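PDB 5U22: N2152 from Neocallimastix frontalis, which probably hydrolyses glycosidic bonds in rare arabinosyl substrates, as a polyspecific family 39 glycoside hydrolase of a rumen anaerobic fungus. Local coordinates for residues Q340-P349 against N411-K422; L365-I376 against P388-I398. One frame throughout, in Å; residues are numbered along the deposited sequence.

Contact 1: residues Q340-P349 against N411-K422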
loop_
_atom_site.group_PDB
_atom_site.type_symbol
_atom_site.label_atom_id
_atom_site.label_comp_id
_atom_site.label_asym_id
_atom_site.label_seq_id
_atom_site.Cartn_x
_atom_site.Cartn_y
_atom_site.Cartn_z
ATOM N N GLN A 340 -5.721 23.868 -8.740
ATOM C CA GLN A 340 -6.435 23.941 -10.015
ATOM C C GLN A 340 -5.899 22.925 -11.027
ATOM O O GLN A 340 -5.480 23.266 -12.133
ATOM C CB GLN A 340 -6.420 25.369 -10.566
ATOM C CG GLN A 340 -7.185 26.323 -9.630
ATOM C CD GLN A 340 -7.482 27.677 -10.242
ATOM O OE1 GLN A 340 -8.634 28.131 -10.249
ATOM N NE2 GLN A 340 -6.448 28.336 -10.741
ATOM N N TYR A 341 -5.966 21.647 -10.641
ATOM C CA TYR A 341 -5.632 20.580 -11.572
ATOM C C TYR A 341 -6.448 19.336 -11.259
ATOM O O TYR A 341 -7.016 19.193 -10.173
ATOM C CB TYR A 341 -4.131 20.251 -11.563
ATOM C CG TYR A 341 -3.643 19.456 -10.360
ATOM C CD1 TYR A 341 -3.226 20.099 -9.209
ATOM C CD2 TYR A 341 -3.570 18.063 -10.400
ATOM C CE1 TYR A 341 -2.767 19.383 -8.116
ATOM C CE2 TYR A 341 -3.122 17.332 -9.301
ATOM C CZ TYR A 341 -2.719 18.000 -8.164
ATOM O OH TYR A 341 -2.267 17.278 -7.071
ATOM N N VAL A 342 -6.516 18.457 -12.256
ATOM C CA VAL A 342 -6.995 17.087 -12.128
ATOM C C VAL A 342 -5.860 16.158 -12.548
ATOM O O VAL A 342 -5.170 16.418 -13.541
ATOM C CB VAL A 342 -8.233 16.836 -13.010
ATOM C CG1 VAL A 342 -8.712 15.386 -12.882
ATOM C CG2 VAL A 342 -9.328 17.840 -12.690
ATOM N N SER A 343 -5.679 15.066 -11.814
ATOM C CA SER A 343 -4.651 14.085 -12.143
ATOM C C SER A 343 -5.268 12.695 -12.160
ATOM O O SER A 343 -5.979 12.321 -11.228
ATOM C CB SER A 343 -3.499 14.127 -11.140
ATOM O OG SER A 343 -2.507 13.162 -11.478
ATOM N N PHE A 344 -4.964 11.926 -13.199
ATOM C CA PHE A 344 -5.471 10.566 -13.368
ATOM C C PHE A 344 -4.285 9.679 -13.715
ATOM O O PHE A 344 -3.643 9.891 -14.749
ATOM C CB PHE A 344 -6.531 10.516 -14.476
ATOM C CG PHE A 344 -7.110 9.143 -14.709
ATOM C CD1 PHE A 344 -7.158 8.213 -13.679
ATOM C CD2 PHE A 344 -7.615 8.787 -15.951
ATOM C CE1 PHE A 344 -7.686 6.943 -13.888
ATOM C CE2 PHE A 344 -8.158 7.516 -16.162
ATOM C CZ PHE A 344 -8.188 6.601 -15.121
ATOM N N ILE A 345 -3.967 8.718 -12.843
ATOM C CA ILE A 345 -2.887 7.765 -13.102
ATOM C C ILE A 345 -3.485 6.377 -13.245
ATOM O O ILE A 345 -4.406 6.009 -12.505
ATOM C CB ILE A 345 -1.802 7.793 -12.003
ATOM C CG1 ILE A 345 -2.372 7.382 -10.641
ATOM C CG2 ILE A 345 -1.202 9.179 -11.893
ATOM C CD1 ILE A 345 -1.318 7.419 -9.517
ATOM N N PHE A 346 -2.959 5.597 -14.191
ATOM C CA PHE A 346 -3.584 4.319 -14.496
ATOM C C PHE A 346 -2.588 3.427 -15.226
ATOM O O PHE A 346 -1.552 3.877 -15.722
ATOM C CB PHE A 346 -4.862 4.517 -15.324
ATOM C CG PHE A 346 -4.666 5.363 -16.558
ATOM C CD1 PHE A 346 -4.759 6.746 -16.484
ATOM C CD2 PHE A 346 -4.397 4.776 -17.788
ATOM C CE1 PHE A 346 -4.596 7.539 -17.626
ATOM C CE2 PHE A 346 -4.238 5.548 -18.931
ATOM C CZ PHE A 346 -4.326 6.931 -18.850
ATOM N N GLY A 347 -2.926 2.148 -15.298
ATOM C CA GLY A 347 -2.046 1.185 -15.922
ATOM C C GLY A 347 -2.531 -0.224 -15.691
ATOM O O GLY A 347 -3.370 -0.457 -14.814
ATOM N N GLY A 348 -2.016 -1.166 -16.466
ATOM C CA GLY A 348 -2.402 -2.552 -16.344
ATOM C C GLY A 348 -2.874 -3.148 -17.657
ATOM O O GLY A 348 -3.070 -2.441 -18.656
ATOM N N PRO A 349 -3.054 -4.490 -17.670
ATOM C CA PRO A 349 -3.579 -5.187 -18.855
ATOM C C PRO A 349 -4.710 -4.438 -19.547
ATOM O O PRO A 349 -5.670 -4.000 -18.904
ATOM C CB PRO A 349 -4.058 -6.525 -18.273
ATOM C CG PRO A 349 -3.053 -6.774 -17.146
ATOM C CD PRO A 349 -2.770 -5.416 -16.557
ATOM N N ASN A 411 0.366 -0.445 -23.532
ATOM C CA ASN A 411 0.779 -1.770 -23.095
ATOM C C ASN A 411 0.360 -1.968 -21.643
ATOM O O ASN A 411 -0.207 -1.071 -21.008
ATOM C CB ASN A 411 2.288 -1.958 -23.270
ATOM C CG ASN A 411 3.084 -1.003 -22.426
ATOM O OD1 ASN A 411 3.166 -1.171 -21.208
ATOM N ND2 ASN A 411 3.691 -0.001 -23.062
ATOM N N ALA A 412 0.649 -3.157 -21.108
ATOM C CA ALA A 412 0.195 -3.525 -19.771
ATOM C C ALA A 412 1.194 -3.203 -18.669
ATOM O O ALA A 412 0.848 -3.335 -17.490
ATOM C CB ALA A 412 -0.129 -5.026 -19.716
ATOM N N SER A 413 2.418 -2.803 -19.007
ATOM C CA SER A 413 3.459 -2.607 -18.005
ATOM C C SER A 413 3.782 -1.147 -17.727
ATOM O O SER A 413 4.205 -0.821 -16.611
ATOM C CB SER A 413 4.741 -3.332 -18.432
ATOM O OG SER A 413 5.222 -2.827 -19.667
ATOM N N SER A 414 3.582 -0.270 -18.704
ATOM C CA SER A 414 3.785 1.162 -18.511
ATOM C C SER A 414 2.787 1.732 -17.503
ATOM O O SER A 414 1.686 1.205 -17.308
ATOM C CB SER A 414 3.619 1.901 -19.845
ATOM O OG SER A 414 4.671 1.616 -20.754
ATOM N N GLY A 415 3.178 2.834 -16.873
ATOM C CA GLY A 415 2.251 3.658 -16.109
ATOM C C GLY A 415 1.890 4.881 -16.936
ATOM O O GLY A 415 2.721 5.404 -17.678
ATOM N N TYR A 416 0.646 5.332 -16.806
ATOM C CA TYR A 416 0.171 6.483 -17.567
ATOM C C TYR A 416 -0.382 7.551 -16.640
ATOM O O TYR A 416 -0.916 7.249 -15.573
ATOM C CB TYR A 416 -0.904 6.074 -18.570
ATOM C CG TYR A 416 -0.394 5.060 -19.576
ATOM C CD1 TYR A 416 0.379 5.455 -20.661
ATOM C CD2 TYR A 416 -0.677 3.712 -19.432
ATOM C CE1 TYR A 416 0.842 4.528 -21.583
ATOM C CE2 TYR A 416 -0.206 2.789 -20.334
ATOM C CZ TYR A 416 0.544 3.201 -21.409
ATOM O OH TYR A 416 1.013 2.268 -22.304
ATOM N N ARG A 417 -0.261 8.816 -17.057
ATOM C CA ARG A 417 -0.908 9.896 -16.320
ATOM C C ARG A 417 -1.544 10.874 -17.293
ATOM O O ARG A 417 -0.950 11.215 -18.321
ATOM C CB ARG A 417 0.057 10.666 -15.406
ATOM C CG ARG A 417 -0.661 11.727 -14.576
ATOM C CD ARG A 417 0.211 12.365 -13.489
ATOM N NE ARG A 417 1.278 13.220 -14.022
ATOM C CZ ARG A 417 2.041 14.013 -13.272
ATOM N NH1 ARG A 417 1.861 14.082 -11.951
ATOM N NH2 ARG A 417 2.983 14.747 -13.845
ATOM N N ILE A 418 -2.757 11.321 -16.965
ATOM C CA ILE A 418 -3.372 12.466 -17.627
ATOM C C ILE A 418 -3.456 13.582 -16.597
ATOM O O ILE A 418 -4.056 13.403 -15.532
ATOM C CB ILE A 418 -4.752 12.111 -18.198
ATOM C CG1 ILE A 418 -4.579 11.126 -19.348
ATOM C CG2 ILE A 418 -5.474 13.377 -18.668
ATOM C CD1 ILE A 418 -5.841 10.415 -19.732
ATOM N N TYR A 419 -2.823 14.719 -16.895
ATOM C CA TYR A 419 -2.729 15.845 -15.969
ATOM C C TYR A 419 -3.411 17.040 -16.614
ATOM O O TYR A 419 -2.986 17.491 -17.683
ATOM C CB TYR A 419 -1.262 16.161 -15.659
ATOM C CG TYR A 419 -1.021 16.935 -14.378
ATOM C CD1 TYR A 419 -0.856 16.271 -13.167
ATOM C CD2 TYR A 419 -0.916 18.319 -14.387
ATOM C CE1 TYR A 419 -0.618 16.971 -11.990
ATOM C CE2 TYR A 419 -0.681 19.035 -13.206
ATOM C CZ TYR A 419 -0.533 18.351 -12.016
ATOM O OH TYR A 419 -0.287 19.036 -10.839
ATOM N N ILE A 420 -4.455 17.558 -15.969
ATOM C CA ILE A 420 -5.328 18.561 -16.570
ATOM C C ILE A 420 -5.201 19.859 -15.785
ATOM O O ILE A 420 -5.434 19.883 -14.572
ATOM C CB ILE A 420 -6.797 18.095 -16.601
ATOM C CG1 ILE A 420 -6.909 16.716 -17.254
ATOM C CG2 ILE A 420 -7.671 19.110 -17.308
ATOM C CD1 ILE A 420 -8.340 16.204 -17.324
ATOM N N THR A 421 -4.869 20.940 -16.483
ATOM C CA THR A 421 -4.753 22.264 -15.882
ATOM C C THR A 421 -5.552 23.260 -16.714
ATOM O O THR A 421 -6.133 22.915 -17.746
ATOM C CB THR A 421 -3.284 22.706 -15.772
ATOM O OG1 THR A 421 -2.639 22.569 -17.046
ATOM C CG2 THR A 421 -2.550 21.861 -14.748
ATOM N N LYS A 422 -5.568 24.511 -16.260
ATOM C CA LYS A 422 -6.286 25.550 -16.985
ATOM C C LYS A 422 -5.555 25.906 -18.273
ATOM O O LYS A 422 -4.326 25.980 -18.309
ATOM C CB LYS A 422 -6.453 26.795 -16.114
ATOM C CG LYS A 422 -7.414 26.606 -14.947
ATOM C CD LYS A 422 -7.526 27.882 -14.097
ATOM C CE LYS A 422 -7.942 29.077 -14.942
ATOM N NZ LYS A 422 -8.090 30.313 -14.121
HETATM O O HOH W 1 -4.487 25.183 -13.631
HETATM O O HOH W 2 -0.139 13.443 -9.973
HETATM O O HOH W 3 -0.348 -0.236 -18.407
#

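Contact 2: residues L365-I376 against P388-I398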
loop_
_atom_site.group_PDB
_atom_site.type_symbol
_atom_site.label_atom_id
_atom_site.label_comp_id
_atom_site.label_asym_id
_atom_site.label_seq_id
_atom_site.Cartn_x
_atom_site.Cartn_y
_atom_site.Cartn_z
ATOM N N LEU A 365 -11.835 24.907 -14.760
ATOM C CA LEU A 365 -11.221 24.766 -16.073
ATOM C C LEU A 365 -11.921 25.596 -17.142
ATOM O O LEU A 365 -11.370 25.749 -18.235
ATOM C CB LEU A 365 -11.209 23.294 -16.495
ATOM C CG LEU A 365 -10.396 22.336 -15.618
ATOM C CD1 LEU A 365 -10.641 20.874 -16.002
ATOM C CD2 LEU A 365 -8.914 22.653 -15.708
ATOM N N GLY A 366 -13.104 26.137 -16.856
ATOM C CA GLY A 366 -13.815 26.896 -17.873
ATOM C C GLY A 366 -14.157 26.016 -19.058
ATOM O O GLY A 366 -14.546 24.857 -18.910
ATOM N N SER A 367 -14.014 26.565 -20.261
ATOM C CA SER A 367 -14.381 25.821 -21.457
ATOM C C SER A 367 -13.182 25.186 -22.134
ATOM O O SER A 367 -13.332 24.574 -23.199
ATOM C CB SER A 367 -15.105 26.735 -22.450
ATOM O OG SER A 367 -14.195 27.675 -22.978
ATOM N N SER A 368 -12.000 25.305 -21.537
ATOM C CA SER A 368 -10.763 24.899 -22.184
ATOM C C SER A 368 -9.837 24.309 -21.139
ATOM O O SER A 368 -9.480 24.994 -20.176
ATOM C CB SER A 368 -10.097 26.091 -22.868
ATOM O OG SER A 368 -9.039 25.646 -23.686
ATOM N N ALA A 369 -9.434 23.058 -21.337
ATOM C CA ALA A 369 -8.525 22.386 -20.424
ATOM C C ALA A 369 -7.208 22.089 -21.121
ATOM O O ALA A 369 -7.187 21.622 -22.263
ATOM C CB ALA A 369 -9.136 21.087 -19.898
ATOM N N HIS A 370 -6.106 22.344 -20.430
ATOM C CA HIS A 370 -4.801 21.936 -20.931
ATOM C C HIS A 370 -4.506 20.517 -20.451
ATOM O O HIS A 370 -4.515 20.255 -19.243
ATOM C CB HIS A 370 -3.716 22.897 -20.468
ATOM C CG HIS A 370 -2.392 22.613 -21.088
ATOM N ND1 HIS A 370 -2.132 22.859 -22.421
ATOM C CD2 HIS A 370 -1.271 22.050 -20.580
ATOM C CE1 HIS A 370 -0.898 22.482 -22.701
ATOM N NE2 HIS A 370 -0.350 21.999 -21.599
ATOM N N VAL A 371 -4.250 19.604 -21.387
ATOM C CA VAL A 371 -4.103 18.181 -21.083
ATOM C C VAL A 371 -2.692 17.740 -21.440
ATOM O O VAL A 371 -2.288 17.816 -22.605
ATOM C CB VAL A 371 -5.144 17.333 -21.828
ATOM C CG1 VAL A 371 -4.948 15.851 -21.522
ATOM C CG2 VAL A 371 -6.545 17.794 -21.441
ATOM N N LYS A 372 -1.943 17.281 -20.446
ATOM C CA LYS A 372 -0.640 16.682 -20.674
ATOM C C LYS A 372 -0.734 15.198 -20.355
ATOM O O LYS A 372 -1.158 14.822 -19.257
ATOM C CB LYS A 372 0.428 17.353 -19.817
ATOM C CG LYS A 372 1.806 16.719 -19.932
ATOM C CD LYS A 372 2.793 17.501 -19.082
ATOM C CE LYS A 372 4.232 17.046 -19.285
ATOM N NZ LYS A 372 5.161 17.807 -18.384
ATOM N N VAL A 373 -0.356 14.364 -21.314
ATOM C CA VAL A 373 -0.448 12.912 -21.190
ATOM C C VAL A 373 0.973 12.362 -21.181
ATOM O O VAL A 373 1.749 12.621 -22.108
ATOM C CB VAL A 373 -1.282 12.312 -22.336
ATOM C CG1 VAL A 373 -1.408 10.809 -22.176
ATOM C CG2 VAL A 373 -2.660 12.966 -22.374
ATOM N N GLU A 374 1.322 11.617 -20.133
ATOM C CA GLU A 374 2.671 11.088 -19.978
ATOM C C GLU A 374 2.638 9.583 -19.743
ATOM O O GLU A 374 1.627 9.019 -19.315
ATOM C CB GLU A 374 3.411 11.730 -18.801
ATOM C CG GLU A 374 3.398 13.221 -18.783
ATOM C CD GLU A 374 4.008 13.757 -17.506
ATOM O OE1 GLU A 374 5.235 13.623 -17.351
ATOM O OE2 GLU A 374 3.260 14.274 -16.652
ATOM N N LYS A 375 3.782 8.941 -19.990
ATOM C CA LYS A 375 3.954 7.530 -19.672
ATOM C C LYS A 375 5.301 7.307 -19.002
ATOM O O LYS A 375 6.259 8.054 -19.220
ATOM C CB LYS A 375 3.852 6.637 -20.914
ATOM C CG LYS A 375 4.954 6.856 -21.946
ATOM C CD LYS A 375 4.791 5.881 -23.101
ATOM C CE LYS A 375 5.706 6.228 -24.280
ATOM N NZ LYS A 375 7.140 6.131 -23.918
ATOM N N ILE A 376 5.363 6.264 -18.184
ATOM C CA ILE A 376 6.619 5.798 -17.615
ATOM C C ILE A 376 6.759 4.346 -18.041
ATOM O O ILE A 376 5.916 3.507 -17.702
ATOM C CB ILE A 376 6.673 5.966 -16.089
ATOM C CG1 ILE A 376 8.009 5.451 -15.551
ATOM C CG2 ILE A 376 5.471 5.297 -15.372
ATOM C CD1 ILE A 376 9.162 6.361 -15.920
ATOM N N PRO A 388 9.718 9.784 -16.953
ATOM C CA PRO A 388 8.620 9.623 -17.907
ATOM C C PRO A 388 8.882 10.350 -19.218
ATOM O O PRO A 388 9.819 11.137 -19.359
ATOM C CB PRO A 388 7.431 10.242 -17.171
ATOM C CG PRO A 388 8.028 11.221 -16.264
ATOM C CD PRO A 388 9.339 10.639 -15.815
ATOM N N ASN A 389 8.008 10.069 -20.182
ATOM C CA ASN A 389 8.004 10.716 -21.483
ATOM C C ASN A 389 6.642 11.351 -21.705
ATOM O O ASN A 389 5.616 10.784 -21.326
ATOM C CB ASN A 389 8.295 9.707 -22.596
ATOM C CG ASN A 389 9.399 8.739 -22.220
ATOM O OD1 ASN A 389 9.158 7.549 -22.000
ATOM N ND2 ASN A 389 10.615 9.252 -22.122
ATOM N N THR A 390 6.629 12.524 -22.322
ATOM C CA THR A 390 5.373 13.166 -22.665
ATOM C C THR A 390 4.893 12.621 -24.009
ATOM O O THR A 390 5.554 12.809 -25.032
ATOM C CB THR A 390 5.541 14.680 -22.695
ATOM O OG1 THR A 390 5.968 15.111 -21.400
ATOM C CG2 THR A 390 4.204 15.350 -23.011
ATOM N N ILE A 391 3.761 11.915 -23.996
ATOM C CA ILE A 391 3.177 11.404 -25.237
ATOM C C ILE A 391 2.671 12.554 -26.100
ATOM O O ILE A 391 3.022 12.671 -27.278
ATOM C CB ILE A 391 2.045 10.409 -24.924
ATOM C CG1 ILE A 391 2.549 9.293 -24.005
ATOM C CG2 ILE A 391 1.463 9.845 -26.214
ATOM C CD1 ILE A 391 1.473 8.278 -23.659
ATOM N N PHE A 392 1.828 13.409 -25.530
ATOM C CA PHE A 392 1.356 14.608 -26.205
ATOM C C PHE A 392 0.799 15.560 -25.156
ATOM O O PHE A 392 0.535 15.173 -24.013
ATOM C CB PHE A 392 0.309 14.300 -27.288
ATOM C CG PHE A 392 -1.017 13.778 -26.763
ATOM C CD1 PHE A 392 -2.025 14.654 -26.383
ATOM C CD2 PHE A 392 -1.276 12.426 -26.733
ATOM C CE1 PHE A 392 -3.246 14.185 -25.930
ATOM C CE2 PHE A 392 -2.492 11.944 -26.277
ATOM C CZ PHE A 392 -3.480 12.821 -25.873
ATOM N N GLU A 393 0.628 16.814 -25.568
ATOM C CA GLU A 393 0.143 17.874 -24.691
ATOM C C GLU A 393 -0.620 18.875 -25.546
ATOM O O GLU A 393 -0.050 19.427 -26.487
ATOM C CB GLU A 393 1.330 18.537 -23.985
ATOM C CG GLU A 393 0.986 19.657 -23.063
ATOM C CD GLU A 393 2.153 20.047 -22.174
ATOM O OE1 GLU A 393 3.290 19.578 -22.428
ATOM O OE2 GLU A 393 1.923 20.808 -21.214
ATOM N N LYS A 394 -1.901 19.098 -25.248
ATOM C CA LYS A 394 -2.691 20.038 -26.034
ATOM C C LYS A 394 -3.923 20.447 -25.240
ATOM O O LYS A 394 -4.239 19.868 -24.195
ATOM C CB LYS A 394 -3.090 19.446 -27.392
ATOM C CG LYS A 394 -4.088 18.308 -27.298
ATOM C CD LYS A 394 -4.462 17.795 -28.675
ATOM C CE LYS A 394 -5.464 16.646 -28.576
ATOM N NZ LYS A 394 -5.669 15.969 -29.883
ATOM N N ASN A 395 -4.620 21.457 -25.756
ATOM C CA ASN A 395 -5.842 21.929 -25.124
ATOM C C ASN A 395 -7.032 21.148 -25.655
ATOM O O ASN A 395 -7.077 20.777 -26.833
ATOM C CB ASN A 395 -6.050 23.429 -25.371
ATOM C CG ASN A 395 -5.023 24.304 -24.644
ATOM O OD1 ASN A 395 -4.315 23.855 -23.730
ATOM N ND2 ASN A 395 -4.951 25.567 -25.046
ATOM N N TYR A 396 -7.986 20.877 -24.769
ATOM C CA TYR A 396 -9.237 20.217 -25.112
ATOM C C TYR A 396 -10.391 21.163 -24.822
ATOM O O TYR A 396 -10.451 21.754 -23.737
ATOM C CB TYR A 396 -9.434 18.936 -24.299
ATOM C CG TYR A 396 -8.666 17.726 -24.789
ATOM C CD1 TYR A 396 -7.280 17.681 -24.722
ATOM C CD2 TYR A 396 -9.338 16.617 -25.295
ATOM C CE1 TYR A 396 -6.583 16.573 -25.157
ATOM C CE2 TYR A 396 -8.646 15.499 -25.733
ATOM C CZ TYR A 396 -7.274 15.479 -25.658
ATOM O OH TYR A 396 -6.586 14.370 -26.096
ATOM N N SER A 397 -11.316 21.285 -25.772
ATOM C CA SER A 397 -12.540 22.038 -25.540
ATOM C C SER A 397 -13.489 21.212 -24.678
ATOM O O SER A 397 -13.717 20.025 -24.947
ATOM C CB SER A 397 -13.188 22.402 -26.876
ATOM O OG SER A 397 -14.460 23.004 -26.698
ATOM N N ILE A 398 -14.035 21.831 -23.634
ATOM C CA ILE A 398 -14.922 21.152 -22.696
ATOM C C ILE A 398 -16.362 21.440 -23.094
ATOM O O ILE A 398 -16.755 22.603 -23.214
ATOM C CB ILE A 398 -14.654 21.600 -21.249
ATOM C CG1 ILE A 398 -13.230 21.226 -20.837
ATOM C CG2 ILE A 398 -15.661 20.966 -20.289
ATOM C CD1 ILE A 398 -12.778 21.809 -19.503
HETATM O O HOH W 4 5.411 20.003 -20.657
HETATM O O HOH W 5 6.996 13.335 -19.353
#

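Contact 1: residues Q340-P349 against N411-K422
Tyr-341 has CG set between its backbone N and carbonyl carbon (chi1 75°), and Tyr-419 has CG anti to its backbone N (chi1 -159°). These torsions bring the two rings together across neighbouring strands. The planes are near parallel, 13° apart, but slid so far that the rings barely overlap. What covers the Tyr-341 ring is the hydroxyl of Tyr-419: OH lies over the ring centre, 3.4 Å from CG of Tyr-341. The hydroxyl of Tyr-341 itself bonds to Thr-313. Next along this face, Arg-417 lays its aliphatic chain against Ser-343 and Ile-345, with Arg-417 CG 3.7 Å from Ile-345 CG2. A water joins Ser-343 OG to Arg-417 NH1. The guanidinium also makes a salt bridge to Glu-374 and a cation-pi contact with Trp-308.

The backbones of strands 341-347 and 415-422 form an antiparallel pair in the beta-sandwich domain beside the TIM barrel. Three hydrogen-bonded pairs, Val-342 with Ile-420, Phe-344 with Ile-418 and Phe-346 with Tyr-416, supply six backbone bonds. The side chains of these pairs take the other face, which packs on strand 353-359 in the sandwich interior. There the Phe-346 ring folds over its neighbour: Tyr-416 CB sits above one face, 3.4 Å from Phe-346 CE2, in a CH-pi contact. Ile-418 CD1 reaches the same ring, 3.8 Å from Phe-346 CE1. At the loop end, one water bridges Gly-348 N, Asn-411 O and Ser-414 O. Asn-411 OD1 accepts from Ser-413 N at 2.8 Å, which makes an Asx turn. A second bond, from Ser-414 N to Asn-411 OD1 at 2.7 Å, extends it to an Asx motif just before strand 415-422.

Contact 2: residues L365-I376 against P388-I398
Val-373 and Phe-392 meet on the tightly packed face of this strand pair. CG2 of Val-373 stands over one face of the phenyl ring, offset toward the rim and 3.6 Å from Phe-392 CZ, in a CH-pi contact. Val-371 crosses Tyr-396 at about a right angle, with its CG2 3.4 Å from Tyr-396 CD1. At the far end, Ile-398 CD1 packs against Ala-369 CB and Leu-365 CB. Strand 403-408 lies against this face, where Val-405 touches Val-373 and Tyr-396. At the polar end of this face, Lys-375 NZ bonds to Asn-389 OD1 (3.1 Å) and makes a salt bridge to Asp-377.

The two strands form an antiparallel pair of the beta-sandwich domain, with 149° between the N-to-C directions of their segments. A classic beta bulge interrupts the register: Ile-391 and Phe-392 both face Val-373. Val-373 O accepts from Ile-391 N at 2.8 Å. Val-373 N donates to Phe-392 O at 3.0 Å. A type II' turn from Leu-365 to Ser-368 precedes strand 368-376.

The other face is polar and more open to solvent along strand 389-397. His-370 is gripped at both ring nitrogens, each partner lying close to the ring plane. Its ND1 donates to Asn-395 OD1 (2.7 Å), with the amide turned 81° from the ring. Its NE2 donates to Glu-393 OE2 (2.6 Å), met on the anti side of the carboxylate. An extended chain with CG anti to the backbone N (chi1 179°) carries Glu-393 to the imidazole. The two bonds fix the ring's rotation, and the carboxylate would probably favour a protonated imidazole. Lys-372 reaches Glu-393 OE1 through a water. Another water links Thr-390 OG1 to Glu-374 OE1. Buried Glu-374 OE2 makes a salt bridge to Arg-417.

How the contacts relate
The chain starts in the sandwich with strands 23-28 and 31-35, builds the barrel, and returns through strands 315-320 and 330-336. Strand 341-347 follows and pairs with 330-336. Its second partner, strand 415-422, is the last strand of the chain, so contact 1 closes a long loop with 61 residues between its segments. Contact 2 is nested inside that loop. It joins strands 368-376 and 389-397, with 11 residues between its segments. Strand 415-422 returns between strands 341-347 and 368-376, and backbone bonds such as His-370 N to Thr-421 O (2.7 Å) join the two contacts. The four strands therefore lie side by side in one sheet, in the order 341-347, 415-422, 368-376, 389-397.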